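Local atomic coordinates of Exo-poly-alpha-D-galacturonosidase (Thermotoga maritima, PDB entry 3JUR), a protein that acts as a heat-active exopolygalacturonase of glycosyl hydrolase family 28, probably hydrolysing galacturonate units from the ends of pectin chains. Residues D[143-148]-D[185-190]; D[108-113]-D[165-170]; D[28-33]-D[48-53]. One frame throughout, in Å; residues are numbered along the deposited sequence.

Interactions 1 and 2 are neighbours on one flank of the beta-helix, their centres 13 Å apart, whereas interaction 3 lies about 32 and 34 Å from them, centre to centre, at the N-terminal end of the fold. The first two meet where Leu-188 O probably accepts a hydrogen bond from Asn-112 ND2 and where Leu-188 packs on Leu-110. Interaction 2 is buried and almost entirely aliphatic, strand 108-112 against helix 161-173, which also flanks interaction 1 through Asp-163. Interaction 1, partly buried, joins two loops through aromatic rings and an arginine bonded outside the contact. Interaction 3 is also partly buried, but grades from a phenylalanine over an alanine to charged side chains at its margin.

Interaction 1 of 3, residues D[143-148]-D[185-190]; sequences WPWKGK and GHYLRP
Tyr-187 drives the edge of its ring into one face of the Trp-145 indole, a T-shaped pair in which the planes stand at 81° and the centroid of the five-membered ring lies 5.0 Å from that of the tyrosine. The edge atom is Tyr-187 CD1, equally close, at 3.6 Å, to Trp-145 NE1 and Trp-145 CE2. Over the same face, Tyr-187 CA sits 4.1 Å from the centroid of the six-membered ring, a CH-pi contact. This position follows from the first torsion of Trp-145, which sets CG anti to the carbonyl carbon (chi1 -70°) on a CB already directed at the other segment. The edge of the indole meets the backbone N of Arg-189, 3.9 Å from Trp-145 CE3, while Arg-189 CG packs beside it.

Beyond, the arginine chain bends at chi3; Lys-146 CB lies over one guanidinium face, toward its rim, and Lys-146 CD reaches 3.8 Å from Arg-189 NH2. The lysine amine turns off, its NZ remaining 5.3 Å from Arg-189 NH2, a like charge it does not touch. Pro-212 O and Pro-236 O accept from Arg-189 NH1, and Asn-237 and Gln-160 from NH2, an array that should fix the rotation of this buried group.

No hydrogen bond joins the two segments directly. They join a 3-10 turn in one loop to a second, irregular loop beside helix 161-173, whose Asp-163 bonds both His-186 and Tyr-187 N; the chain of 185-190 then runs on into strand 193-196 of the beta-helix.

Interaction 2 of 3, residues D[108-113]-D[165-170]; sequences IELYNY and KKLKEM
Leu-167 reaches from its helix to Ile-108 and Leu-110, two residues on the same face of strand 108-112, and its isobutyl group carries most of the contact. From a CB directed at the strand, the chain continues with CG anti to the backbone N (chi1 -180°), which brings Leu-167 CG to 3.8 Å from Ile-108 CG2. There it forks. The CD1 branch settles between the two strand side chains, 3.7 Å from Ile-108 CG2 and 3.8 Å from Leu-110 CB, and also rests near the backbone carbonyl Glu-109 O. The CD2 branch lies across from Ile-108 CB at 4.1 Å and meets Leu-110 CD1 at a similar distance. The Leu-167 and Ile-108 side chains run antiparallel alongside one another, while Leu-110 comes in nearly perpendicular to Leu-167. Farther out, Ile-108 CD1 packs 3.8 Å from Lys-168 CG, so that the stem of the lysine extends the apolar surface at its margin.

Polar groups take no bonding part across this interface. Glu-109 starts away from the helix; its carboxylate forms a salt bridge with Arg-275 and a hydrogen bond with Tyr-196. The axis of the 165-170 segment passes 9.2 Å from that of strand 108-112, their N-to-C directions 109° apart. Strand 108-112 pairs antiparallel with strand 103-105, whose Phe-105 touches both Leu-110 and Leu-167, while helix 270-276 abuts the strand through Asp-272 and Ile-276.

Interaction 3 of 3, residues D[28-33]-D[48-53]; sequences VNLLDF and KRAIEE
The ring of Phe-33 lies flat on helix 44-57, centred over Ala-50. Ala-50 CA stands 3.9 Å from the ring centroid and only 8° off its normal, a CH-pi contact made almost straight down on the face, and Ala-50 CB comes to 3.7 Å from Phe-33 CD2. The small alanine lets the ring approach the helix backbone itself. Phe-33 reaches it with CG anti to its carbonyl carbon (chi1 -61°). On the inner side Leu-30 CD1 closes on Ala-50 CB at 4.3 Å, and both residues continue onto Leu-62 of strand 60-64.

Toward solvent the contact turns looser and charged. Glu-53 offers only its stem, Glu-53 CB resting 4.0 Å from Phe-33 CZ. Arg-49 folds its guanidinium back at chi3, one face over Phe-33 CB, with its plane 79° from that of the phenyl ring. Its NH2 comes near the backbone carbonyl of Phe-33, yet at too poor an angle for a hydrogen bond; that oxygen instead bonds with Ser-46 OG. A serine in place of Phe-33 would probably strip Ala-50 of the ring over it and take away the surface against which the stems of Arg-49 and Glu-53 pack.

The 3-10 turn leading to Phe-33 opens with an Asx turn, in which Asn-29 OD1 accepts from Leu-31 N at 3.1 Å. Strand 27-29 pairs parallel with strand 60-64, and helix 44-57 lies between them in sequence, consistent with the N-terminal helical cap that closes one end of right-handed parallel beta-helices such as those of family 28.

Interaction 1 of 3, residues D[143-148]-D[185-190]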
loop_
_atom_site.group_PDB
_atom_site.type_symbol
_atom_site.label_atom_id
_atom_site.label_comp_id
_atom_site.label_asym_id
_atom_site.label_seq_id
_atom_site.Cartn_x
_atom_site.Cartn_y
_atom_site.Cartn_z
ATOM N N TRP D 143 -48.441 -5.254 -4.760
ATOM C CA TRP D 143 -47.182 -6.019 -4.834
ATOM C C TRP D 143 -47.319 -7.472 -5.318
ATOM O O TRP D 143 -46.440 -7.953 -6.040
ATOM C CB TRP D 143 -46.395 -5.976 -3.508
ATOM C CG TRP D 143 -45.848 -4.620 -3.122
ATOM C CD1 TRP D 143 -45.786 -3.503 -3.902
ATOM C CD2 TRP D 143 -45.257 -4.263 -1.865
ATOM N NE1 TRP D 143 -45.212 -2.465 -3.205
ATOM C CE2 TRP D 143 -44.877 -2.904 -1.952
ATOM C CE3 TRP D 143 -45.008 -4.962 -0.672
ATOM C CZ2 TRP D 143 -44.265 -2.225 -0.889
ATOM C CZ3 TRP D 143 -44.406 -4.286 0.387
ATOM C CH2 TRP D 143 -44.036 -2.928 0.267
ATOM N N PRO D 144 -48.405 -8.178 -4.928
ATOM C CA PRO D 144 -48.584 -9.528 -5.472
ATOM C C PRO D 144 -48.541 -9.601 -7.005
ATOM O O PRO D 144 -48.202 -10.653 -7.556
ATOM C CB PRO D 144 -49.965 -9.929 -4.959
ATOM C CG PRO D 144 -50.092 -9.209 -3.676
ATOM C CD PRO D 144 -49.385 -7.894 -3.859
ATOM N N TRP D 145 -48.852 -8.497 -7.681
ATOM C CA TRP D 145 -48.853 -8.468 -9.146
ATOM C C TRP D 145 -47.478 -8.726 -9.772
ATOM O O TRP D 145 -47.394 -9.139 -10.931
ATOM C CB TRP D 145 -49.456 -7.158 -9.664
ATOM C CG TRP D 145 -50.945 -7.040 -9.444
ATOM C CD1 TRP D 145 -51.742 -7.867 -8.691
ATOM C CD2 TRP D 145 -51.808 -6.017 -9.959
ATOM N NE1 TRP D 145 -53.046 -7.428 -8.717
ATOM C CE2 TRP D 145 -53.117 -6.296 -9.486
ATOM C CE3 TRP D 145 -51.606 -4.894 -10.775
ATOM C CZ2 TRP D 145 -54.217 -5.494 -9.809
ATOM C CZ3 TRP D 145 -52.707 -4.097 -11.095
ATOM C CH2 TRP D 145 -53.993 -4.402 -10.608
ATOM N N LYS D 146 -46.411 -8.494 -9.002
ATOM C CA LYS D 146 -45.039 -8.755 -9.451
ATOM C C LYS D 146 -44.781 -10.239 -9.750
ATOM O O LYS D 146 -44.075 -10.571 -10.705
ATOM C CB LYS D 146 -44.026 -8.220 -8.425
ATOM C CG LYS D 146 -42.554 -8.586 -8.694
ATOM C CD LYS D 146 -42.045 -8.034 -10.028
ATOM C CE LYS D 146 -40.688 -8.617 -10.383
ATOM N NZ LYS D 146 -40.264 -8.225 -11.762
ATOM N N GLY D 147 -45.355 -11.121 -8.934
ATOM C CA GLY D 147 -45.211 -12.563 -9.127
ATOM C C GLY D 147 -44.227 -13.229 -8.178
ATOM O O GLY D 147 -43.873 -14.394 -8.369
ATOM N N LYS D 148 -43.787 -12.488 -7.156
ATOM C CA LYS D 148 -42.852 -12.993 -6.148
ATOM C C LYS D 148 -43.559 -13.358 -4.844
ATOM O O LYS D 148 -44.350 -12.565 -4.324
ATOM C CB LYS D 148 -41.767 -11.951 -5.867
ATOM C CG LYS D 148 -40.617 -11.965 -6.848
ATOM C CD LYS D 148 -39.587 -10.925 -6.449
ATOM C CE LYS D 148 -38.268 -11.141 -7.157
ATOM N NZ LYS D 148 -37.344 -10.018 -6.848
ATOM N N GLY D 185 -58.536 -6.146 -15.772
ATOM C CA GLY D 185 -58.265 -7.492 -16.285
ATOM C C GLY D 185 -56.792 -7.732 -16.588
ATOM O O GLY D 185 -56.415 -8.804 -17.060
ATOM N N HIS D 186 -55.965 -6.727 -16.324
ATOM C CA HIS D 186 -54.520 -6.820 -16.538
ATOM C C HIS D 186 -53.769 -6.414 -15.280
ATOM O O HIS D 186 -54.334 -5.768 -14.394
ATOM C CB HIS D 186 -54.098 -5.990 -17.752
ATOM C CG HIS D 186 -54.786 -6.408 -19.010
ATOM N ND1 HIS D 186 -54.265 -7.356 -19.865
ATOM C CD2 HIS D 186 -55.983 -6.050 -19.532
ATOM C CE1 HIS D 186 -55.101 -7.548 -20.871
ATOM N NE2 HIS D 186 -56.150 -6.765 -20.693
ATOM N N TYR D 187 -52.497 -6.801 -15.200
ATOM C CA TYR D 187 -51.780 -6.765 -13.926
ATOM C C TYR D 187 -50.478 -5.964 -13.956
ATOM O O TYR D 187 -49.446 -6.398 -13.432
ATOM C CB TYR D 187 -51.594 -8.196 -13.396
ATOM C CG TYR D 187 -52.920 -8.906 -13.204
ATOM C CD1 TYR D 187 -53.590 -8.852 -11.983
ATOM C CD2 TYR D 187 -53.524 -9.605 -14.258
ATOM C CE1 TYR D 187 -54.823 -9.487 -11.810
ATOM C CE2 TYR D 187 -54.749 -10.235 -14.095
ATOM C CZ TYR D 187 -55.391 -10.173 -12.869
ATOM O OH TYR D 187 -56.595 -10.801 -12.702
ATOM N N LEU D 188 -50.553 -4.783 -14.565
ATOM C CA LEU D 188 -49.436 -3.846 -14.606
ATOM C C LEU D 188 -49.676 -2.700 -13.620
ATOM O O LEU D 188 -50.564 -1.860 -13.834
ATOM C CB LEU D 188 -49.242 -3.307 -16.028
ATOM C CG LEU D 188 -49.088 -4.333 -17.164
ATOM C CD1 LEU D 188 -49.123 -3.640 -18.520
ATOM C CD2 LEU D 188 -47.805 -5.155 -17.007
ATOM N N ARG D 189 -48.895 -2.687 -12.538
ATOM C CA ARG D 189 -48.962 -1.634 -11.512
ATOM C C ARG D 189 -48.662 -0.244 -12.079
ATOM O O ARG D 189 -47.903 -0.116 -13.038
ATOM C CB ARG D 189 -47.970 -1.915 -10.385
ATOM C CG ARG D 189 -48.312 -3.100 -9.498
ATOM C CD ARG D 189 -47.067 -3.507 -8.722
ATOM N NE ARG D 189 -46.054 -4.105 -9.591
ATOM C CZ ARG D 189 -44.744 -4.102 -9.343
ATOM N NH1 ARG D 189 -44.254 -3.516 -8.252
ATOM N NH2 ARG D 189 -43.916 -4.680 -10.199
ATOM N N PRO D 190 -49.268 0.802 -11.492
ATOM C CA PRO D 190 -48.972 2.172 -11.904
ATOM C C PRO D 190 -47.801 2.763 -11.107
ATOM O O PRO D 190 -47.480 2.257 -10.027
ATOM C CB PRO D 190 -50.264 2.907 -11.565
ATOM C CG PRO D 190 -50.790 2.188 -10.365
ATOM C CD PRO D 190 -50.394 0.747 -10.532
#

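Interaction 2 of 3, residues D[108-113]-D[165-170]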
loop_
_atom_site.group_PDB
_atom_site.type_symbol
_atom_site.label_atom_id
_atom_site.label_comp_id
_atom_site.label_asym_id
_atom_site.label_seq_id
_atom_site.Cartn_x
_atom_site.Cartn_y
_atom_site.Cartn_z
ATOM N N ILE D 108 -41.999 1.359 -21.773
ATOM C CA ILE D 108 -42.910 1.292 -22.925
ATOM C C ILE D 108 -44.235 2.007 -22.624
ATOM O O ILE D 108 -44.871 1.746 -21.597
ATOM C CB ILE D 108 -43.164 -0.175 -23.406
ATOM C CG1 ILE D 108 -41.852 -0.851 -23.831
ATOM C CG2 ILE D 108 -44.169 -0.207 -24.576
ATOM C CD1 ILE D 108 -41.923 -2.363 -23.919
ATOM N N GLU D 109 -44.628 2.911 -23.524
ATOM C CA GLU D 109 -45.869 3.672 -23.386
ATOM C C GLU D 109 -47.102 2.794 -23.555
ATOM O O GLU D 109 -47.111 1.865 -24.365
ATOM C CB GLU D 109 -45.921 4.809 -24.408
ATOM C CG GLU D 109 -44.907 5.915 -24.162
ATOM C CD GLU D 109 -45.177 7.150 -25.001
ATOM O OE1 GLU D 109 -44.866 8.270 -24.534
ATOM O OE2 GLU D 109 -45.699 6.999 -26.124
ATOM N N LEU D 110 -48.136 3.096 -22.780
ATOM C CA LEU D 110 -49.400 2.366 -22.841
ATOM C C LEU D 110 -50.522 3.168 -22.180
ATOM O O LEU D 110 -50.281 4.223 -21.583
ATOM C CB LEU D 110 -49.260 0.995 -22.157
ATOM C CG LEU D 110 -49.342 0.916 -20.627
ATOM C CD1 LEU D 110 -49.487 -0.519 -20.183
ATOM C CD2 LEU D 110 -48.143 1.571 -19.946
ATOM N N TYR D 111 -51.746 2.666 -22.304
ATOM C CA TYR D 111 -52.858 3.149 -21.496
ATOM C C TYR D 111 -53.135 2.135 -20.397
ATOM O O TYR D 111 -53.345 0.949 -20.663
ATOM C CB TYR D 111 -54.091 3.435 -22.359
ATOM C CG TYR D 111 -53.991 4.764 -23.063
ATOM C CD1 TYR D 111 -54.668 5.883 -22.581
ATOM C CD2 TYR D 111 -53.190 4.914 -24.194
ATOM C CE1 TYR D 111 -54.564 7.118 -23.225
ATOM C CE2 TYR D 111 -53.073 6.137 -24.839
ATOM C CZ TYR D 111 -53.762 7.236 -24.353
ATOM O OH TYR D 111 -53.643 8.447 -25.001
ATOM N N ASN D 112 -53.100 2.612 -19.160
ATOM C CA ASN D 112 -53.162 1.751 -17.987
ATOM C C ASN D 112 -53.684 2.536 -16.787
ATOM O O ASN D 112 -53.973 3.730 -16.902
ATOM C CB ASN D 112 -51.770 1.168 -17.690
ATOM C CG ASN D 112 -51.798 0.051 -16.650
ATOM O OD1 ASN D 112 -52.761 -0.717 -16.555
ATOM N ND2 ASN D 112 -50.729 -0.046 -15.871
ATOM N N TYR D 113 -53.803 1.854 -15.647
ATOM C CA TYR D 113 -54.213 2.463 -14.384
ATOM C C TYR D 113 -53.502 3.789 -14.155
ATOM O O TYR D 113 -52.300 3.918 -14.425
ATOM C CB TYR D 113 -53.923 1.513 -13.211
ATOM C CG TYR D 113 -54.809 0.280 -13.168
ATOM C CD1 TYR D 113 -56.175 0.387 -12.905
ATOM C CD2 TYR D 113 -54.275 -0.993 -13.377
ATOM C CE1 TYR D 113 -56.990 -0.741 -12.863
ATOM C CE2 TYR D 113 -55.079 -2.131 -13.333
ATOM C CZ TYR D 113 -56.440 -1.998 -13.081
ATOM O OH TYR D 113 -57.250 -3.115 -13.035
ATOM N N LYS D 165 -45.065 -9.346 -21.477
ATOM C CA LYS D 165 -44.780 -10.045 -22.725
ATOM C C LYS D 165 -45.581 -9.447 -23.883
ATOM O O LYS D 165 -45.017 -9.143 -24.936
ATOM C CB LYS D 165 -45.085 -11.538 -22.558
ATOM C CG LYS D 165 -44.833 -12.400 -23.778
ATOM C CD LYS D 165 -45.285 -13.829 -23.516
ATOM C CE LYS D 165 -45.222 -14.691 -24.771
ATOM N NZ LYS D 165 -43.817 -14.965 -25.166
ATOM N N LYS D 166 -46.885 -9.265 -23.671
ATOM C CA LYS D 166 -47.782 -8.688 -24.681
ATOM C C LYS D 166 -47.419 -7.249 -25.041
ATOM O O LYS D 166 -47.369 -6.896 -26.220
ATOM C CB LYS D 166 -49.246 -8.761 -24.228
ATOM C CG LYS D 166 -49.866 -10.152 -24.339
ATOM C CD LYS D 166 -51.396 -10.125 -24.261
ATOM C CE LYS D 166 -51.910 -9.819 -22.852
ATOM N NZ LYS D 166 -53.400 -9.949 -22.791
ATOM N N LEU D 167 -47.162 -6.431 -24.021
ATOM C CA LEU D 167 -46.770 -5.032 -24.207
ATOM C C LEU D 167 -45.506 -4.878 -25.067
ATOM O O LEU D 167 -45.446 -4.002 -25.936
ATOM C CB LEU D 167 -46.599 -4.330 -22.849
ATOM C CG LEU D 167 -46.196 -2.849 -22.827
ATOM C CD1 LEU D 167 -47.244 -1.967 -23.491
ATOM C CD2 LEU D 167 -45.929 -2.376 -21.407
ATOM N N LYS D 168 -44.508 -5.725 -24.821
ATOM C CA LYS D 168 -43.264 -5.697 -25.599
ATOM C C LYS D 168 -43.524 -6.042 -27.063
ATOM O O LYS D 168 -43.028 -5.366 -27.967
ATOM C CB LYS D 168 -42.223 -6.648 -25.005
ATOM C CG LYS D 168 -41.621 -6.172 -23.682
ATOM C CD LYS D 168 -40.705 -7.238 -23.087
ATOM C CE LYS D 168 -40.019 -6.743 -21.820
ATOM N NZ LYS D 168 -39.507 -7.881 -21.001
ATOM N N GLU D 169 -44.319 -7.087 -27.284
ATOM C CA GLU D 169 -44.688 -7.513 -28.637
ATOM C C GLU D 169 -45.436 -6.435 -29.420
ATOM O O GLU D 169 -45.156 -6.223 -30.597
ATOM C CB GLU D 169 -45.478 -8.819 -28.597
ATOM C CG GLU D 169 -44.588 -10.048 -28.704
ATOM C CD GLU D 169 -45.202 -11.296 -28.089
ATOM O OE1 GLU D 169 -46.380 -11.602 -28.378
ATOM O OE2 GLU D 169 -44.491 -11.979 -27.317
ATOM N N MET D 170 -46.359 -5.745 -28.751
ATOM C CA MET D 170 -47.091 -4.623 -29.346
ATOM C C MET D 170 -46.147 -3.505 -29.788
ATOM O O MET D 170 -46.272 -2.990 -30.897
ATOM C CB MET D 170 -48.128 -4.069 -28.368
ATOM C CG MET D 170 -49.345 -4.948 -28.167
ATOM S SD MET D 170 -50.271 -4.466 -26.689
ATOM C CE MET D 170 -51.810 -5.350 -26.977
#

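Interaction 3 of 3, residues D[28-33]-D[48-53]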
loop_
_atom_site.group_PDB
_atom_site.type_symbol
_atom_site.label_atom_id
_atom_site.label_comp_id
_atom_site.label_asym_id
_atom_site.label_seq_id
_atom_site.Cartn_x
_atom_site.Cartn_y
_atom_site.Cartn_z
ATOM N N VAL D 28 -56.480 27.555 -1.299
ATOM C CA VAL D 28 -57.706 27.023 -0.713
ATOM C C VAL D 28 -57.364 25.812 0.169
ATOM O O VAL D 28 -56.345 25.148 -0.042
ATOM C CB VAL D 28 -58.774 26.663 -1.781
ATOM C CG1 VAL D 28 -60.164 26.786 -1.185
ATOM C CG2 VAL D 28 -58.684 27.588 -2.985
ATOM N N ASN D 29 -58.205 25.555 1.169
ATOM C CA ASN D 29 -58.015 24.459 2.114
ATOM C C ASN D 29 -58.934 23.283 1.783
ATOM O O ASN D 29 -60.128 23.471 1.524
ATOM C CB ASN D 29 -58.275 24.955 3.542
ATOM C CG ASN D 29 -57.735 24.014 4.605
ATOM O OD1 ASN D 29 -58.082 22.831 4.648
ATOM N ND2 ASN D 29 -56.896 24.549 5.491
ATOM N N LEU D 30 -58.372 22.074 1.812
ATOM C CA LEU D 30 -59.102 20.851 1.459
ATOM C C LEU D 30 -60.344 20.587 2.321
ATOM O O LEU D 30 -61.307 19.979 1.850
ATOM C CB LEU D 30 -58.171 19.631 1.495
ATOM C CG LEU D 30 -58.743 18.341 0.902
ATOM C CD1 LEU D 30 -58.870 18.440 -0.616
ATOM C CD2 LEU D 30 -57.921 17.128 1.293
ATOM N N LEU D 31 -60.311 21.046 3.571
ATOM C CA LEU D 31 -61.432 20.876 4.502
ATOM C C LEU D 31 -62.650 21.721 4.139
ATOM O O LEU D 31 -63.724 21.547 4.720
ATOM C CB LEU D 31 -60.999 21.164 5.944
ATOM C CG LEU D 31 -59.983 20.227 6.604
ATOM C CD1 LEU D 31 -59.602 20.772 7.965
ATOM C CD2 LEU D 31 -60.513 18.802 6.730
ATOM N N ASP D 32 -62.485 22.627 3.178
ATOM C CA ASP D 32 -63.596 23.438 2.685
ATOM C C ASP D 32 -64.333 22.745 1.531
ATOM O O ASP D 32 -65.225 23.332 0.908
ATOM C CB ASP D 32 -63.106 24.832 2.264
ATOM C CG ASP D 32 -62.483 25.612 3.417
ATOM O OD1 ASP D 32 -63.099 25.691 4.502
ATOM O OD2 ASP D 32 -61.376 26.157 3.233
ATOM N N PHE D 33 -63.961 21.492 1.261
ATOM C CA PHE D 33 -64.554 20.727 0.165
ATOM C C PHE D 33 -65.048 19.339 0.588
ATOM O O PHE D 33 -65.065 18.403 -0.213
ATOM C CB PHE D 33 -63.577 20.630 -1.011
ATOM C CG PHE D 33 -63.196 21.963 -1.589
ATOM C CD1 PHE D 33 -63.969 22.551 -2.583
ATOM C CD2 PHE D 33 -62.063 22.633 -1.136
ATOM C CE1 PHE D 33 -63.622 23.787 -3.122
ATOM C CE2 PHE D 33 -61.710 23.865 -1.664
ATOM C CZ PHE D 33 -62.488 24.445 -2.660
ATOM N N LYS D 48 -60.629 16.748 -6.181
ATOM C CA LYS D 48 -61.009 17.097 -7.547
ATOM C C LYS D 48 -61.663 18.482 -7.610
ATOM O O LYS D 48 -61.345 19.282 -8.489
ATOM C CB LYS D 48 -61.929 16.025 -8.140
ATOM C CG LYS D 48 -61.868 15.908 -9.659
ATOM C CD LYS D 48 -63.246 15.689 -10.269
ATOM C CE LYS D 48 -63.893 17.024 -10.651
ATOM N NZ LYS D 48 -65.374 16.956 -10.909
ATOM N N ARG D 49 -62.557 18.766 -6.665
ATOM C CA ARG D 49 -63.259 20.047 -6.631
ATOM C C ARG D 49 -62.328 21.186 -6.208
ATOM O O ARG D 49 -62.430 22.300 -6.722
ATOM C CB ARG D 49 -64.468 19.972 -5.703
ATOM C CG ARG D 49 -65.737 20.561 -6.292
ATOM C CD ARG D 49 -66.810 20.750 -5.218
ATOM N NE ARG D 49 -66.824 19.639 -4.263
ATOM C CZ ARG D 49 -67.256 19.723 -3.007
ATOM N NH1 ARG D 49 -67.718 20.872 -2.521
ATOM N NH2 ARG D 49 -67.217 18.650 -2.231
ATOM N N ALA D 50 -61.414 20.897 -5.281
ATOM C CA ALA D 50 -60.436 21.887 -4.822
ATOM C C ALA D 50 -59.470 22.301 -5.930
ATOM O O ALA D 50 -59.159 23.483 -6.072
ATOM C CB ALA D 50 -59.677 21.374 -3.615
ATOM N N ILE D 51 -59.004 21.324 -6.707
ATOM C CA ILE D 51 -58.089 21.572 -7.827
ATOM C C ILE D 51 -58.780 22.384 -8.931
ATOM O O ILE D 51 -58.188 23.315 -9.489
ATOM C CB ILE D 51 -57.482 20.244 -8.380
ATOM C CG1 ILE D 51 -56.455 19.677 -7.387
ATOM C CG2 ILE D 51 -56.825 20.452 -9.749
ATOM C CD1 ILE D 51 -55.978 18.265 -7.688
ATOM N N GLU D 52 -60.031 22.032 -9.227
ATOM C CA GLU D 52 -60.824 22.746 -10.227
ATOM C C GLU D 52 -61.166 24.177 -9.785
ATOM O O GLU D 52 -61.106 25.103 -10.595
ATOM C CB GLU D 52 -62.083 21.945 -10.605
ATOM C CG GLU D 52 -63.140 22.692 -11.448
ATOM C CD GLU D 52 -62.593 23.310 -12.740
ATOM O OE1 GLU D 52 -61.618 22.773 -13.320
ATOM O OE2 GLU D 52 -63.151 24.342 -13.175
ATOM N N GLU D 53 -61.503 24.357 -8.509
ATOM C CA GLU D 53 -61.748 25.700 -7.976
ATOM C C GLU D 53 -60.504 26.578 -8.132
ATOM O O GLU D 53 -60.608 27.736 -8.531
ATOM C CB GLU D 53 -62.208 25.649 -6.515
ATOM C CG GLU D 53 -62.658 26.996 -5.929
ATOM C CD GLU D 53 -64.011 27.457 -6.449
ATOM O OE1 GLU D 53 -64.102 27.884 -7.622
ATOM O OE2 GLU D 53 -64.988 27.407 -5.672
#